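Local coordinates for aminotransferase, class V family protein (Trichomonas vaginalis, PDB 5F8V) that probably catalyses the pyridoxal-phosphate-dependent transfer of an amino group from O-phospho-L-serine to 2-oxoglutarate, a step of serine biosynthesis, at residues R5-S10 with R331-L336; F87-H93 with M218-K224; K192-A198 with S210-R215. All coordinates share one frame; numbering follows the deposited sequence.

In the fold
Along the chain the three contacts are nested. Contact 3 lies inside the loop closed by contact 2, which lies inside the loop closed by contact 1. Contacts 2 and 3 are neighbours, their centres about 14 Å apart. They touch where Phe89 and Leu219 pack on Ile214. Contact 3 is a hairpin within the seven-stranded mixed sheet, and Lys202, which carries the cofactor, lies in the connection between its two strands. Contact 2 joins the end of helix 78-89 to the loop after strand 209-215. Contact 1 is a separate two-stranded parallel sheet about 43 Å from contact 2 and 31 Å from contact 3, centre to centre. It ties the N-terminal end to the C-terminal part.

Contact 1. Residues R5-S10 with R331-L336; sequences RAYNFS and RKLLTL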
loop_
_atom_site.group_PDB
_atom_site.type_symbol
_atom_site.label_atom_id
_atom_site.label_comp_id
_atom_site.label_asym_id
_atom_site.label_seq_id
_atom_site.Cartn_x
_atom_site.Cartn_y
_atom_site.Cartn_z
ATOM N N ARG A 5 15.756 -19.525 12.696
ATOM C CA ARG A 5 14.836 -18.388 13.030
ATOM C C ARG A 5 15.385 -17.628 14.233
ATOM O O ARG A 5 15.758 -18.240 15.241
ATOM C CB ARG A 5 13.433 -18.897 13.357
ATOM C CG ARG A 5 12.734 -19.616 12.209
ATOM C CD ARG A 5 12.099 -18.638 11.240
ATOM N NE ARG A 5 10.938 -17.984 11.847
ATOM C CZ ARG A 5 10.314 -16.909 11.366
ATOM N NH1 ARG A 5 10.716 -16.320 10.231
ATOM N NH2 ARG A 5 9.267 -16.421 12.023
ATOM N N ALA A 6 15.450 -16.305 14.119
ATOM C CA ALA A 6 15.891 -15.455 15.225
ATOM C C ALA A 6 14.724 -15.167 16.151
ATOM O O ALA A 6 13.568 -15.382 15.794
ATOM C CB ALA A 6 16.478 -14.161 14.692
ATOM N N TYR A 7 15.044 -14.703 17.353
ATOM C CA TYR A 7 14.047 -14.144 18.255
ATOM C C TYR A 7 13.875 -12.668 17.915
ATOM O O TYR A 7 14.735 -11.844 18.230
ATOM C CB TYR A 7 14.478 -14.315 19.708
ATOM C CG TYR A 7 14.648 -15.749 20.149
ATOM C CD1 TYR A 7 13.682 -16.722 19.848
ATOM C CD2 TYR A 7 15.761 -16.139 20.896
ATOM C CE1 TYR A 7 13.824 -18.032 20.275
ATOM C CE2 TYR A 7 15.911 -17.453 21.324
ATOM C CZ TYR A 7 14.940 -18.391 21.011
ATOM O OH TYR A 7 15.068 -19.678 21.433
ATOM N N ASN A 8 12.755 -12.345 17.282
ATOM C CA ASN A 8 12.544 -11.062 16.635
ATOM C C ASN A 8 11.622 -10.159 17.464
ATOM O O ASN A 8 10.419 -10.404 17.550
ATOM C CB ASN A 8 11.955 -11.320 15.245
ATOM C CG ASN A 8 11.755 -10.054 14.432
ATOM O OD1 ASN A 8 12.241 -8.982 14.776
ATOM N ND2 ASN A 8 11.025 -10.185 13.340
ATOM N N PHE A 9 12.199 -9.114 18.060
ATOM C CA PHE A 9 11.434 -8.161 18.852
ATOM C C PHE A 9 11.199 -6.828 18.131
ATOM O O PHE A 9 10.986 -5.817 18.778
ATOM C CB PHE A 9 12.126 -7.952 20.198
ATOM C CG PHE A 9 12.149 -9.178 21.058
ATOM C CD1 PHE A 9 11.051 -9.511 21.843
ATOM C CD2 PHE A 9 13.261 -10.001 21.087
ATOM C CE1 PHE A 9 11.064 -10.652 22.637
ATOM C CE2 PHE A 9 13.283 -11.137 21.881
ATOM C CZ PHE A 9 12.186 -11.461 22.668
ATOM N N SER A 10 11.207 -6.824 16.796
ATOM C CA SER A 10 10.977 -5.596 16.051
ATOM C C SER A 10 9.586 -5.041 16.331
ATOM O O SER A 10 8.609 -5.783 16.348
ATOM C CB SER A 10 11.130 -5.802 14.551
ATOM O OG SER A 10 10.800 -4.600 13.872
ATOM N N ARG A 331 23.126 -13.036 21.330
ATOM C CA ARG A 331 22.268 -14.205 21.600
ATOM C C ARG A 331 21.067 -14.333 20.633
ATOM O O ARG A 331 20.086 -15.016 20.942
ATOM C CB ARG A 331 21.740 -14.124 23.038
ATOM C CG ARG A 331 22.815 -14.092 24.109
ATOM C CD ARG A 331 22.255 -13.643 25.444
ATOM N NE ARG A 331 23.144 -14.025 26.543
ATOM C CZ ARG A 331 22.896 -14.938 27.488
ATOM N NH1 ARG A 331 21.742 -15.621 27.541
ATOM N NH2 ARG A 331 23.826 -15.172 28.417
ATOM N N LYS A 332 21.134 -13.675 19.475
ATOM C CA LYS A 332 20.040 -13.659 18.491
ATOM C C LYS A 332 18.677 -13.128 19.023
ATOM O O LYS A 332 17.608 -13.503 18.526
ATOM C CB LYS A 332 19.896 -15.039 17.814
ATOM C CG LYS A 332 20.952 -15.321 16.748
ATOM C CD LYS A 332 20.600 -16.528 15.878
ATOM C CE LYS A 332 19.484 -16.246 14.867
ATOM N NZ LYS A 332 19.876 -15.379 13.712
ATOM N N LEU A 333 18.741 -12.248 20.022
ATOM C CA LEU A 333 17.579 -11.507 20.506
ATOM C C LEU A 333 17.679 -10.163 19.791
ATOM O O LEU A 333 18.479 -9.319 20.173
ATOM C CB LEU A 333 17.625 -11.343 22.027
ATOM C CG LEU A 333 17.571 -12.623 22.866
ATOM C CD1 LEU A 333 18.170 -12.395 24.242
ATOM C CD2 LEU A 333 16.145 -13.141 22.978
ATOM N N LEU A 334 16.902 -9.999 18.725
ATOM C CA LEU A 334 17.096 -8.897 17.782
ATOM C C LEU A 334 16.107 -7.747 17.971
ATOM O O LEU A 334 14.930 -7.967 18.267
ATOM C CB LEU A 334 16.993 -9.421 16.347
ATOM C CG LEU A 334 18.015 -10.507 15.952
ATOM C CD1 LEU A 334 17.791 -10.932 14.509
ATOM C CD2 LEU A 334 19.443 -10.029 16.148
ATOM N N THR A 335 16.618 -6.532 17.772
ATOM C CA THR A 335 15.850 -5.277 17.806
ATOM C C THR A 335 15.242 -5.008 19.185
ATOM O O THR A 335 14.073 -4.635 19.329
ATOM C CB THR A 335 14.802 -5.219 16.672
ATOM O OG1 THR A 335 15.402 -5.666 15.453
ATOM C CG2 THR A 335 14.277 -3.781 16.456
ATOM N N LEU A 336 16.074 -5.205 20.202
ATOM C CA LEU A 336 15.753 -4.777 21.557
ATOM C C LEU A 336 16.173 -3.330 21.793
ATOM O O LEU A 336 15.915 -2.788 22.855
ATOM C CB LEU A 336 16.380 -5.732 22.579
ATOM C CG LEU A 336 15.527 -7.001 22.703
ATOM C CD1 LEU A 336 16.353 -8.196 23.085
ATOM C CD2 LEU A 336 14.387 -6.804 23.695
#
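Tyr7 and Leu333 pair as neighbours in a short parallel bridge, and Asn8 and Leu334 form the next pair. Three backbone bonds join the strands. Tyr7 N donates to Lys332 O, Leu334 N gives a nearly straight bond to Tyr7 O at 2.9 Å, and Phe9 N donates to Leu334 O at 3.0 Å.

On the face that carries Tyr7 and Leu333, one methyl touches both rings. Leu333 CD2 lies 3.7 Å from Tyr7 CD2 and also 3.7 Å from Phe9 CE2, so it sits between the two rings. It meets the Phe9 ring at the edge, while Leu336 CD2 lies over one face of that ring. Phe9 CG stands anti to its carbonyl carbon (chi1 -65°), which lays the ring alongside Leu333 and Leu336. Leu334 O lies in the plane of the same ring, at its edge.

On the other side, Leu334 CD1 presses on Ala6 CB at 3.5 Å, a tight fit. The Lys332 chain bends at chi3, which brings CE to 3.7 Å from Ala6 CB, and a further bend at chi4 keeps NZ close to that methyl.

An Asx turn and a helix cap flank the bridge. Asn8 OD1 accepts from Ser10 N, with the donor above the carbonyl plane, and Asn8 ND2 bonds to Glu40 O of the second subunit. Lys332 is the C-prime residue of the Schellman motif that ends helix 318-329, directly before strand 333-334.

Helix 355-367 packs on Tyr7, Leu333 and Leu336, and Tyr7 OH bonds to Glu356. Leu334 touches helix 318-329 and Met36 of the second subunit, while Arg5 forms a salt bridge to Glu40 of that subunit.

Contact 2. Residues F87-H93 with M218-K224; sequences FNFIGEH and MLERPVK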
loop_
_atom_site.group_PDB
_atom_site.type_symbol
_atom_site.label_atom_id
_atom_site.label_comp_id
_atom_site.label_asym_id
_atom_site.label_seq_id
_atom_site.Cartn_x
_atom_site.Cartn_y
_atom_site.Cartn_z
ATOM N N PHE A 87 -10.653 14.378 6.967
ATOM C CA PHE A 87 -11.348 14.507 5.673
ATOM C C PHE A 87 -12.731 13.863 5.724
ATOM O O PHE A 87 -13.707 14.468 5.278
ATOM C CB PHE A 87 -10.564 13.869 4.518
ATOM C CG PHE A 87 -9.549 14.769 3.896
ATOM C CD1 PHE A 87 -9.948 15.896 3.173
ATOM C CD2 PHE A 87 -8.184 14.498 4.016
ATOM C CE1 PHE A 87 -9.012 16.734 2.603
ATOM C CE2 PHE A 87 -7.245 15.338 3.440
ATOM C CZ PHE A 87 -7.661 16.455 2.729
ATOM N N ASN A 88 -12.794 12.662 6.310
ATOM C CA ASN A 88 -13.996 11.827 6.320
ATOM C C ASN A 88 -15.012 12.091 7.433
ATOM O O ASN A 88 -16.203 11.853 7.228
ATOM C CB ASN A 88 -13.600 10.334 6.365
ATOM C CG ASN A 88 -13.187 9.792 5.008
ATOM O OD1 ASN A 88 -14.032 9.361 4.220
ATOM N ND2 ASN A 88 -11.881 9.781 4.734
ATOM N N PHE A 89 -14.559 12.543 8.606
ATOM C CA PHE A 89 -15.405 12.520 9.816
ATOM C C PHE A 89 -15.607 13.836 10.576
ATOM O O PHE A 89 -16.328 13.846 11.580
ATOM C CB PHE A 89 -14.882 11.465 10.804
ATOM C CG PHE A 89 -14.826 10.073 10.245
ATOM C CD1 PHE A 89 -15.974 9.456 9.741
ATOM C CD2 PHE A 89 -13.629 9.353 10.248
ATOM C CE1 PHE A 89 -15.917 8.167 9.234
ATOM C CE2 PHE A 89 -13.575 8.068 9.745
ATOM C CZ PHE A 89 -14.721 7.476 9.240
ATOM N N ILE A 90 -14.988 14.929 10.138
ATOM C CA ILE A 90 -15.310 16.245 10.701
ATOM C C ILE A 90 -16.786 16.572 10.435
ATOM O O ILE A 90 -17.484 17.064 11.316
ATOM C CB ILE A 90 -14.394 17.363 10.139
ATOM C CG1 ILE A 90 -12.983 17.209 10.725
ATOM C CG2 ILE A 90 -14.946 18.754 10.467
ATOM C CD1 ILE A 90 -11.938 18.076 10.061
ATOM N N GLY A 91 -17.244 16.279 9.223
ATOM C CA GLY A 91 -18.578 16.654 8.774
ATOM C C GLY A 91 -18.717 18.166 8.791
ATOM O O GLY A 91 -17.844 18.876 8.292
ATOM N N GLU A 92 -19.797 18.639 9.410
ATOM C CA GLU A 92 -20.067 20.065 9.580
ATOM C C GLU A 92 -19.744 20.533 11.001
ATOM O O GLU A 92 -20.072 21.664 11.354
ATOM C CB GLU A 92 -21.548 20.372 9.278
ATOM C CG GLU A 92 -22.084 19.852 7.948
ATOM C CD GLU A 92 -21.654 20.685 6.743
ATOM O OE1 GLU A 92 -20.651 21.436 6.827
ATOM O OE2 GLU A 92 -22.327 20.573 5.690
ATOM N N HIS A 93 -19.107 19.687 11.813
ATOM C CA HIS A 93 -18.758 20.060 13.188
ATOM C C HIS A 93 -17.650 21.111 13.211
ATOM O O HIS A 93 -16.853 21.204 12.280
ATOM C CB HIS A 93 -18.343 18.834 13.997
ATOM C CG HIS A 93 -19.434 17.821 14.151
ATOM N ND1 HIS A 93 -19.599 16.769 13.279
ATOM C CD2 HIS A 93 -20.427 17.712 15.065
ATOM C CE1 HIS A 93 -20.647 16.055 13.647
ATOM N NE2 HIS A 93 -21.169 16.607 14.727
ATOM N N MET A 218 -21.483 7.314 10.520
ATOM C CA MET A 218 -20.336 8.233 10.410
ATOM C C MET A 218 -20.072 8.631 8.954
ATOM O O MET A 218 -19.683 9.761 8.684
ATOM C CB MET A 218 -19.063 7.625 11.019
ATOM C CG MET A 218 -19.140 7.343 12.514
ATOM S SD MET A 218 -19.207 8.834 13.519
ATOM C CE MET A 218 -17.544 9.468 13.324
ATOM N N LEU A 219 -20.295 7.704 8.023
ATOM C CA LEU A 219 -20.145 7.983 6.595
ATOM C C LEU A 219 -21.320 8.737 5.957
ATOM O O LEU A 219 -21.204 9.193 4.815
ATOM C CB LEU A 219 -19.881 6.687 5.835
ATOM C CG LEU A 219 -18.551 6.017 6.179
ATOM C CD1 LEU A 219 -18.444 4.698 5.437
ATOM C CD2 LEU A 219 -17.371 6.919 5.838
ATOM N N GLU A 220 -22.429 8.891 6.682
ATOM C CA GLU A 220 -23.485 9.825 6.271
ATOM C C GLU A 220 -23.015 11.297 6.339
ATOM O O GLU A 220 -23.620 12.173 5.716
ATOM C CB GLU A 220 -24.763 9.624 7.105
ATOM C CG GLU A 220 -25.427 8.260 6.908
ATOM C CD GLU A 220 -26.680 8.047 7.761
ATOM O OE1 GLU A 220 -27.146 8.995 8.429
ATOM O OE2 GLU A 220 -27.212 6.917 7.763
ATOM N N ARG A 221 -21.932 11.560 7.074
ATOM C CA ARG A 221 -21.371 12.913 7.178
ATOM C C ARG A 221 -20.732 13.327 5.851
ATOM O O ARG A 221 -20.215 12.474 5.127
ATOM C CB ARG A 221 -20.328 12.986 8.297
ATOM C CG ARG A 221 -20.880 12.638 9.671
ATOM C CD ARG A 221 -19.805 12.666 10.732
ATOM N NE ARG A 221 -20.381 12.434 12.057
ATOM C CZ ARG A 221 -19.779 12.705 13.212
ATOM N NH1 ARG A 221 -18.550 13.224 13.250
ATOM N NH2 ARG A 221 -20.412 12.450 14.349
ATOM N N PRO A 222 -20.771 14.633 5.524
ATOM C CA PRO A 222 -20.186 15.074 4.257
ATOM C C PRO A 222 -18.661 15.098 4.336
ATOM O O PRO A 222 -18.115 15.528 5.348
ATOM C CB PRO A 222 -20.740 16.489 4.095
ATOM C CG PRO A 222 -20.928 16.973 5.490
ATOM C CD PRO A 222 -21.332 15.764 6.290
ATOM N N VAL A 223 -18.000 14.611 3.289
ATOM C CA VAL A 223 -16.530 14.669 3.172
ATOM C C VAL A 223 -16.043 16.103 2.927
ATOM O O VAL A 223 -16.707 16.881 2.237
ATOM C CB VAL A 223 -16.024 13.727 2.048
ATOM C CG1 VAL A 223 -16.425 14.227 0.659
ATOM C CG2 VAL A 223 -14.514 13.534 2.138
ATOM N N LYS A 224 -14.890 16.453 3.500
ATOM C CA LYS A 224 -14.321 17.793 3.328
ATOM C C LYS A 224 -13.746 17.945 1.917
ATOM O O LYS A 224 -13.278 16.961 1.351
ATOM C CB LYS A 224 -13.209 18.066 4.352
ATOM C CG LYS A 224 -13.689 18.285 5.775
ATOM C CD LYS A 224 -14.195 19.705 5.975
ATOM C CE LYS A 224 -14.720 19.899 7.378
ATOM N NZ LYS A 224 -15.452 21.186 7.511
HETATM O O HOH W 1 -15.760 15.540 7.041
HETATM O O HOH W 2 -16.908 21.827 9.728
HETATM O O HOH W 3 -17.767 21.453 5.689
#
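Arg221 and Lys224 make the direct polar links to residues 87-93. Arg221 NH1 donates to Phe89 O at 2.8 Å, in the carbonyl plane and close to the guanidinium plane. The same nitrogen also bonds to Ala149 O. Lys224 N gives a nearly straight bond to Phe87 O at 2.9 Å. Lys224 NZ reaches Gly91 O only weakly.

The Arg221 guanidinium lies between two groups. His93 CE1 sits over the centre of one face, 3.5 Å from Arg221 CZ, with the ring and guanidinium planes 41° apart. Met218 SD lies over the opposite face, offset toward the rim. The Arg221 chain is extended from CG to NE, which carries the group to this slot. The imidazole is held in turn by His93 ND1, which donates to Ile90 O at 2.9 Å.

The backbone bond from His93 N reaches that same oxygen from the opposite face of its plane and closes a type II' turn from Ile90 to His93, where the chain leaves helix 78-89. Gly91 has positive phi and is the first residue to leave helical geometry. The loop 218-224 follows strand 209-215 and lies against this helix end.

Phe89 carries much of the apolar packing. Its CE1 meets Met218 CB at 3.7 Å and Leu219 CD2 at 3.9 Å. Asn88 CB lies over the centre of one face of its ring. Lys224 CE packs tightly on Ile90 CG2, at 3.3 Å.

Three waters add bridges. One donates to Phe87 O and Pro222 O and accepts from Gly91 N. Another accepts from Lys224 NZ at 2.7 Å and donates to His93 O. A third links Lys224 NZ to Glu92 OE1.

Contact 3. Residues K192-A198 with S210-R215; sequences KVGCIFA and SVVIIR
Cys195 and Val212 meet on one face of this antiparallel hairpin, and Ile196 and Ile213 pair on the other. Cys195 SG comes within 3.7 Å of Val212 CG1, although Val212 is not its paired residue. With SG anti to the backbone N (chi1 178°), the sulfur reaches diagonally to this residue, the partner of Phe197. It also lies near its true partner, Ile214, at 4.2 Å from CG1. Phe197 shares this face, but only its CB approaches Val212, and its ring leads away from strand 210-215.

On the opposite face the branched carbons of Ile196 and Ile213 stand against each other, 4.4 Å between their CB atoms. Ala198 and Val211 form the next pair on that face.

The strands run almost exactly antiparallel, at 175°. Ile196 and Ile213 exchange two backbone bonds, with Ile213 N to Ile196 O at 2.7 Å. Ala198 and Val211 do the same. Arg215 N donates to Gly194 O in a nearly straight bond. The Arg215 side chain points toward residues 192-198 and bends at chi2 and chi3. Its NE makes a weak bond to Val193 O, while NH1 forms a salt bridge to Asp217.

The connection between the strands holds Lys202, which carries pyridoxal phosphate in this class-V aminotransferase fold. Within the mixed sheet, strand 174-177 pairs with the 193-199 side and strand 69-75 flanks 209-215. Helix 78-89 packs on the face of Cys195, Phe197 and Ile214.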
loop_
_atom_site.group_PDB
_atom_site.type_symbol
_atom_site.label_atom_id
_atom_site.label_comp_id
_atom_site.label_asym_id
_atom_site.label_seq_id
_atom_site.Cartn_x
_atom_site.Cartn_y
_atom_site.Cartn_z
ATOM N N LYS A 192 -19.734 2.951 21.401
ATOM C CA LYS A 192 -18.852 4.118 21.613
ATOM C C LYS A 192 -18.007 4.508 20.401
ATOM O O LYS A 192 -17.359 5.570 20.416
ATOM C CB LYS A 192 -17.869 3.834 22.762
ATOM C CG LYS A 192 -18.497 3.508 24.099
ATOM C CD LYS A 192 -17.423 3.151 25.115
ATOM C CE LYS A 192 -18.009 3.024 26.513
ATOM N NZ LYS A 192 -18.450 4.331 27.068
ATOM N N VAL A 193 -17.993 3.646 19.376
ATOM C CA VAL A 193 -16.986 3.667 18.317
ATOM C C VAL A 193 -17.525 4.238 16.998
ATOM O O VAL A 193 -18.494 3.715 16.428
ATOM C CB VAL A 193 -16.462 2.237 18.047
ATOM C CG1 VAL A 193 -15.437 2.229 16.907
ATOM C CG2 VAL A 193 -15.870 1.625 19.309
ATOM N N GLY A 194 -16.884 5.306 16.529
ATOM C CA GLY A 194 -17.082 5.826 15.190
ATOM C C GLY A 194 -16.200 5.092 14.196
ATOM O O GLY A 194 -16.677 4.651 13.143
ATOM N N CYS A 195 -14.913 4.952 14.531
ATOM C CA CYS A 195 -13.940 4.338 13.625
ATOM C C CYS A 195 -12.773 3.680 14.369
ATOM O O CYS A 195 -12.263 4.226 15.340
ATOM C CB CYS A 195 -13.405 5.381 12.648
ATOM S SG CYS A 195 -12.151 4.781 11.484
ATOM N N ILE A 196 -12.380 2.497 13.911
ATOM C CA ILE A 196 -11.163 1.840 14.370
ATOM C C ILE A 196 -10.321 1.585 13.147
ATOM O O ILE A 196 -10.844 1.191 12.094
ATOM C CB ILE A 196 -11.463 0.519 15.119
ATOM C CG1 ILE A 196 -12.000 0.827 16.515
ATOM C CG2 ILE A 196 -10.225 -0.364 15.231
ATOM C CD1 ILE A 196 -12.641 -0.353 17.217
ATOM N N PHE A 197 -9.017 1.805 13.283
ATOM C CA PHE A 197 -8.084 1.459 12.217
ATOM C C PHE A 197 -6.775 0.888 12.752
ATOM O O PHE A 197 -6.405 1.106 13.913
ATOM C CB PHE A 197 -7.839 2.650 11.275
ATOM C CG PHE A 197 -6.987 3.736 11.860
ATOM C CD1 PHE A 197 -7.533 4.667 12.742
ATOM C CD2 PHE A 197 -5.640 3.864 11.497
ATOM C CE1 PHE A 197 -6.750 5.683 13.267
ATOM C CE2 PHE A 197 -4.852 4.871 12.036
ATOM C CZ PHE A 197 -5.405 5.782 12.916
ATOM N N ALA A 198 -6.094 0.155 11.870
ATOM C CA ALA A 198 -4.836 -0.503 12.181
ATOM C C ALA A 198 -4.063 -0.793 10.906
ATOM O O ALA A 198 -4.608 -1.373 9.967
ATOM C CB ALA A 198 -5.091 -1.799 12.929
ATOM N N SER A 210 -3.745 -1.186 5.510
ATOM C CA SER A 210 -4.450 -0.933 6.767
ATOM C C SER A 210 -5.871 -1.487 6.718
ATOM O O SER A 210 -6.497 -1.540 5.648
ATOM C CB SER A 210 -4.533 0.571 7.060
ATOM O OG SER A 210 -3.254 1.176 7.151
ATOM N N VAL A 211 -6.367 -1.891 7.885
ATOM C CA VAL A 211 -7.783 -2.161 8.085
ATOM C C VAL A 211 -8.427 -0.899 8.638
ATOM O O VAL A 211 -7.891 -0.283 9.561
ATOM C CB VAL A 211 -7.997 -3.350 9.053
ATOM C CG1 VAL A 211 -9.390 -3.347 9.671
ATOM C CG2 VAL A 211 -7.730 -4.656 8.319
ATOM N N VAL A 212 -9.576 -0.522 8.069
ATOM C CA VAL A 212 -10.394 0.556 8.614
ATOM C C VAL A 212 -11.801 0.000 8.844
ATOM O O VAL A 212 -12.414 -0.556 7.929
ATOM C CB VAL A 212 -10.432 1.793 7.687
ATOM C CG1 VAL A 212 -10.989 2.997 8.431
ATOM C CG2 VAL A 212 -9.044 2.121 7.150
ATOM N N ILE A 213 -12.286 0.131 10.074
ATOM C CA ILE A 213 -13.614 -0.331 10.465
ATOM C C ILE A 213 -14.419 0.896 10.844
ATOM O O ILE A 213 -14.022 1.625 11.756
ATOM C CB ILE A 213 -13.535 -1.322 11.646
ATOM C CG1 ILE A 213 -12.832 -2.609 11.192
ATOM C CG2 ILE A 213 -14.928 -1.623 12.202
ATOM C CD1 ILE A 213 -12.549 -3.605 12.301
ATOM N N ILE A 214 -15.546 1.120 10.157
ATOM C CA ILE A 214 -16.297 2.388 10.258
ATOM C C ILE A 214 -17.776 2.157 10.555
ATOM O O ILE A 214 -18.427 1.362 9.873
ATOM C CB ILE A 214 -16.207 3.211 8.948
ATOM C CG1 ILE A 214 -14.746 3.358 8.497
ATOM C CG2 ILE A 214 -16.874 4.584 9.127
ATOM C CD1 ILE A 214 -14.564 3.901 7.096
ATOM N N ARG A 215 -18.302 2.865 11.558
ATOM C CA ARG A 215 -19.732 2.799 11.889
ATOM C C ARG A 215 -20.502 3.518 10.765
ATOM O O ARG A 215 -20.130 4.626 10.377
ATOM C CB ARG A 215 -20.001 3.469 13.245
ATOM C CG ARG A 215 -21.286 3.021 13.938
ATOM C CD ARG A 215 -21.966 4.169 14.669
ATOM N NE ARG A 215 -21.373 4.538 15.944
ATOM C CZ ARG A 215 -21.427 5.751 16.502
ATOM N NH1 ARG A 215 -22.057 6.773 15.916
ATOM N NH2 ARG A 215 -20.833 5.946 17.676
#